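Local coordinates for protein hyaluronoglucosaminidase (Apis mellifera, PDB 1FCQ) that hydrolyses hyaluronan as a bee venom glycosidase of family 56 and is a major allergen of that venom, at residues D220-N231 / K261-D272. Residues are numbered along the deposited sequence; the frame is centred on the assembly and turned at random.
Sequences DVLLPSVYLRWN and KVLPYYWYKYQD
Tyr227 and Trp267 meet where two neighbouring parallel barrel strands briefly lose direct pairing, an example of side chains and water standing in for backbone bonds. At the regular end, Leu222 N donates to Lys261 O and Leu222 O receives Leu263 N at 2.9 Å; Val226 N still reaches Tyr265 O. From Val226 to Leu228 water intervenes: water 2 bridges Val226 O and Trp267 N, and water 4 links Leu228 N to Trp267 O and Lys269 O. The backbones bond directly again where Gln271 N donates to Leu228 O at 2.7 Å.

The Tyr227 side chain fills this wider part. Its CB passes Gln271 OE1 at 3.6 Å. With CG anti to the carbonyl carbon (chi1 -58°), the ring swings across the partner chain: CD1 comes to 3.5 Å from Trp267 CB, whose CH-pi contact over one face, offset toward the CD1 and CE1 rim, also brings it near CG, CZ and, more distantly, CE2. CD2 lies 3.8 Å from Trp267 CE3, the indole turning an edge toward the ring with planes 51° apart. CE1 nears Tyr265 O, and OH ends at the edge of the Tyr265 ring, 3.6 Å from CD2. Ser225 OG, hydrogen-bonded to Tyr184 OH, sits over the centre of the opposite face.

Farther along, the Asp272 carboxylate receives two successive amides, Trp230 N on OD2 at 2.6 Å and Asn231 N on OD1, while Trp230 sets its edge against the face of Tyr270.

In the TIM barrel, strand 261-267 lies between strands 221-222 and 297-301; Leu223, Leu263 and Tyr265 touch Ile299, whereas Pro224 and Val262 pack on helix 234-253 and Tyr266 on helix 280-292.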
# COMPACT_ATOMS: atom_id res chain seq x y z
N ASP A 220 -10.38 -7.23 -3.36
CA ASP A 220 -11.71 -6.71 -3.05
C ASP A 220 -11.70 -5.19 -2.97
O ASP A 220 -12.74 -4.54 -3.05
CB ASP A 220 -12.15 -7.20 -1.65
CG ASP A 220 -12.12 -8.71 -1.55
OD1 ASP A 220 -12.89 -9.32 -2.37
OD2 ASP A 220 -11.43 -9.30 -0.72
N VAL A 221 -10.51 -4.64 -2.71
CA VAL A 221 -10.36 -3.19 -2.52
C VAL A 221 -9.02 -2.76 -3.09
O VAL A 221 -7.99 -3.45 -2.98
CB VAL A 221 -10.46 -2.83 -1.03
CG1 VAL A 221 -9.46 -3.59 -0.18
CG2 VAL A 221 -10.31 -1.33 -0.80
N LEU A 222 -9.02 -1.62 -3.77
CA LEU A 222 -7.82 -1.04 -4.36
C LEU A 222 -7.34 0.06 -3.42
O LEU A 222 -8.14 0.86 -2.97
CB LEU A 222 -8.10 -0.41 -5.72
CG LEU A 222 -8.63 -1.29 -6.85
CD1 LEU A 222 -8.32 -0.73 -8.24
CD2 LEU A 222 -8.14 -2.72 -6.78
N LEU A 223 -6.03 0.09 -3.16
CA LEU A 223 -5.43 0.96 -2.16
C LEU A 223 -4.27 1.79 -2.64
O LEU A 223 -3.14 1.72 -2.14
CB LEU A 223 -4.95 -0.00 -1.03
CG LEU A 223 -5.98 -0.96 -0.44
CD1 LEU A 223 -5.33 -2.13 0.29
CD2 LEU A 223 -6.90 -0.21 0.52
N PRO A 224 -4.49 2.66 -3.62
CA PRO A 224 -3.43 3.51 -4.17
C PRO A 224 -2.88 4.37 -3.06
O PRO A 224 -3.69 4.83 -2.24
CB PRO A 224 -4.12 4.29 -5.29
CG PRO A 224 -5.54 4.37 -4.80
CD PRO A 224 -5.80 2.98 -4.26
N SER A 225 -1.56 4.52 -3.01
CA SER A 225 -0.99 5.41 -1.97
C SER A 225 -0.88 6.82 -2.53
O SER A 225 -0.25 7.02 -3.57
CB SER A 225 0.37 4.87 -1.57
OG SER A 225 1.00 5.74 -0.63
N VAL A 226 -1.47 7.81 -1.86
CA VAL A 226 -1.52 9.18 -2.36
C VAL A 226 -0.82 10.16 -1.42
O VAL A 226 -1.26 11.27 -1.20
CB VAL A 226 -2.97 9.61 -2.66
CG1 VAL A 226 -3.59 8.69 -3.73
CG2 VAL A 226 -3.89 9.66 -1.46
N TYR A 227 0.34 9.72 -0.93
CA TYR A 227 1.12 10.58 -0.02
C TYR A 227 1.66 11.79 -0.77
O TYR A 227 2.19 11.69 -1.88
CB TYR A 227 2.23 9.78 0.64
CG TYR A 227 1.81 8.56 1.44
CD1 TYR A 227 0.48 8.29 1.72
CD2 TYR A 227 2.78 7.67 1.90
CE1 TYR A 227 0.13 7.17 2.44
CE2 TYR A 227 2.43 6.56 2.65
CZ TYR A 227 1.09 6.31 2.89
OH TYR A 227 0.71 5.20 3.62
N LEU A 228 1.46 12.98 -0.17
CA LEU A 228 1.90 14.20 -0.81
C LEU A 228 3.39 14.47 -0.66
O LEU A 228 4.07 13.96 0.22
CB LEU A 228 1.16 15.42 -0.24
CG LEU A 228 -0.36 15.28 -0.15
CD1 LEU A 228 -0.98 16.60 0.28
CD2 LEU A 228 -0.92 14.80 -1.49
N ARG A 229 3.90 15.23 -1.64
CA ARG A 229 5.29 15.67 -1.60
C ARG A 229 5.31 17.18 -1.38
O ARG A 229 4.46 17.90 -1.91
CB ARG A 229 6.07 15.25 -2.84
CG ARG A 229 6.33 13.74 -2.86
CD ARG A 229 7.54 13.43 -3.74
NE ARG A 229 7.35 13.98 -5.08
CZ ARG A 229 6.60 13.40 -6.01
NH1 ARG A 229 6.00 12.25 -5.74
NH2 ARG A 229 6.49 13.97 -7.20
N TRP A 230 6.23 17.62 -0.54
CA TRP A 230 6.39 19.03 -0.21
C TRP A 230 6.95 19.81 -1.40
O TRP A 230 6.55 20.96 -1.64
CB TRP A 230 7.30 19.17 1.01
CG TRP A 230 7.22 20.51 1.67
CD1 TRP A 230 6.31 20.93 2.59
CD2 TRP A 230 8.11 21.61 1.45
NE1 TRP A 230 6.57 22.23 2.95
CE2 TRP A 230 7.67 22.67 2.27
CE3 TRP A 230 9.23 21.81 0.64
CZ2 TRP A 230 8.32 23.91 2.30
CZ3 TRP A 230 9.87 23.03 0.67
CH2 TRP A 230 9.41 24.07 1.50
N ASN A 231 7.83 19.20 -2.17
CA ASN A 231 8.43 19.82 -3.35
C ASN A 231 7.54 19.71 -4.58
O ASN A 231 7.86 19.06 -5.58
CB ASN A 231 9.80 19.20 -3.64
CG ASN A 231 10.68 20.02 -4.56
OD1 ASN A 231 11.85 19.70 -4.74
ND2 ASN A 231 10.15 21.07 -5.17
N LYS A 261 -13.99 -1.79 -4.32
CA LYS A 261 -13.94 -0.55 -3.55
C LYS A 261 -12.59 0.12 -3.80
O LYS A 261 -11.62 -0.56 -4.10
CB LYS A 261 -14.05 -0.90 -2.07
CG LYS A 261 -15.39 -1.54 -1.68
CD LYS A 261 -15.47 -1.63 -0.16
CE LYS A 261 -16.90 -1.84 0.30
NZ LYS A 261 -17.00 -1.76 1.79
N VAL A 262 -12.55 1.45 -3.71
CA VAL A 262 -11.32 2.22 -3.86
C VAL A 262 -11.15 3.05 -2.58
O VAL A 262 -11.96 3.91 -2.25
CB VAL A 262 -11.29 3.12 -5.10
CG1 VAL A 262 -10.08 4.04 -5.14
CG2 VAL A 262 -11.28 2.24 -6.36
N LEU A 263 -10.09 2.73 -1.83
CA LEU A 263 -9.77 3.40 -0.58
C LEU A 263 -8.30 3.82 -0.57
O LEU A 263 -7.40 3.06 -0.16
CB LEU A 263 -10.02 2.48 0.62
CG LEU A 263 -11.41 1.96 0.90
CD1 LEU A 263 -11.42 0.98 2.07
CD2 LEU A 263 -12.36 3.12 1.24
N PRO A 264 -8.02 5.03 -1.03
CA PRO A 264 -6.66 5.52 -1.10
C PRO A 264 -6.03 5.58 0.29
O PRO A 264 -6.65 5.95 1.28
CB PRO A 264 -6.80 6.94 -1.66
CG PRO A 264 -8.05 6.85 -2.48
CD PRO A 264 -8.97 5.98 -1.65
N TYR A 265 -4.74 5.26 0.34
CA TYR A 265 -3.92 5.35 1.54
C TYR A 265 -3.44 6.80 1.64
O TYR A 265 -2.88 7.34 0.66
CB TYR A 265 -2.74 4.36 1.47
CG TYR A 265 -2.94 3.28 2.51
CD1 TYR A 265 -3.84 2.23 2.30
CD2 TYR A 265 -2.31 3.33 3.74
CE1 TYR A 265 -4.07 1.29 3.29
CE2 TYR A 265 -2.51 2.38 4.73
CZ TYR A 265 -3.41 1.36 4.49
OH TYR A 265 -3.67 0.42 5.45
N TYR A 266 -3.69 7.44 2.78
CA TYR A 266 -3.38 8.85 2.96
C TYR A 266 -2.51 9.08 4.19
O TYR A 266 -2.78 8.53 5.25
CB TYR A 266 -4.71 9.57 3.18
CG TYR A 266 -4.68 11.07 3.02
CD1 TYR A 266 -4.96 11.67 1.81
CD2 TYR A 266 -4.37 11.88 4.12
CE1 TYR A 266 -4.91 13.06 1.65
CE2 TYR A 266 -4.36 13.26 3.98
CZ TYR A 266 -4.62 13.83 2.76
OH TYR A 266 -4.57 15.21 2.64
N TRP A 267 -1.45 9.88 4.01
CA TRP A 267 -0.57 10.12 5.16
C TRP A 267 -0.66 11.59 5.54
O TRP A 267 -0.84 12.42 4.65
CB TRP A 267 0.87 9.73 4.87
CG TRP A 267 1.82 9.63 6.03
CD1 TRP A 267 1.53 9.47 7.35
CD2 TRP A 267 3.25 9.61 5.92
NE1 TRP A 267 2.70 9.37 8.09
CE2 TRP A 267 3.76 9.44 7.23
CE3 TRP A 267 4.15 9.71 4.85
CZ2 TRP A 267 5.12 9.39 7.50
CZ3 TRP A 267 5.51 9.64 5.12
CH2 TRP A 267 5.98 9.49 6.44
N TYR A 268 -0.55 11.87 6.84
CA TYR A 268 -0.60 13.25 7.30
C TYR A 268 0.77 13.89 7.34
O TYR A 268 0.90 15.03 7.81
CB TYR A 268 -1.32 13.34 8.66
CG TYR A 268 -0.58 12.58 9.74
CD1 TYR A 268 0.37 13.26 10.49
CD2 TYR A 268 -0.77 11.24 10.00
CE1 TYR A 268 1.09 12.61 11.47
CE2 TYR A 268 -0.05 10.57 10.97
CZ TYR A 268 0.89 11.27 11.71
OH TYR A 268 1.63 10.65 12.68
N LYS A 269 1.80 13.23 6.84
CA LYS A 269 3.14 13.80 6.73
C LYS A 269 3.52 13.87 5.24
O LYS A 269 2.97 13.09 4.45
CB LYS A 269 4.19 12.92 7.40
CG LYS A 269 3.99 12.68 8.89
CD LYS A 269 4.30 13.96 9.65
CE LYS A 269 4.57 13.64 11.11
NZ LYS A 269 4.77 14.90 11.89
N TYR A 270 4.41 14.76 4.86
CA TYR A 270 4.87 14.84 3.47
C TYR A 270 5.84 13.70 3.24
O TYR A 270 6.73 13.44 4.06
CB TYR A 270 5.55 16.19 3.17
CG TYR A 270 4.51 17.30 3.18
CD1 TYR A 270 4.35 18.13 4.29
CD2 TYR A 270 3.67 17.50 2.09
CE1 TYR A 270 3.39 19.11 4.30
CE2 TYR A 270 2.70 18.49 2.10
CZ TYR A 270 2.58 19.31 3.21
OH TYR A 270 1.60 20.28 3.23
N GLN A 271 5.75 12.98 2.12
CA GLN A 271 6.63 11.85 1.86
C GLN A 271 8.10 12.23 1.76
O GLN A 271 8.97 11.44 2.15
CB GLN A 271 6.13 11.15 0.60
CG GLN A 271 6.77 9.81 0.27
CD GLN A 271 6.18 9.22 -1.00
OE1 GLN A 271 5.18 8.50 -0.97
NE2 GLN A 271 6.80 9.53 -2.14
N ASP A 272 8.41 13.43 1.31
CA ASP A 272 9.76 13.93 1.16
C ASP A 272 10.19 14.84 2.30
O ASP A 272 11.33 15.31 2.35
CB ASP A 272 9.89 14.68 -0.18
CG ASP A 272 8.94 15.85 -0.31
OD1 ASP A 272 9.18 16.70 -1.20
OD2 ASP A 272 7.96 15.93 0.46
O HOH W 1 2.86 7.24 -2.12
O HOH W 2 -1.71 11.61 1.64
O HOH W 3 3.70 9.67 -2.94
O HOH W 4 1.10 12.77 2.59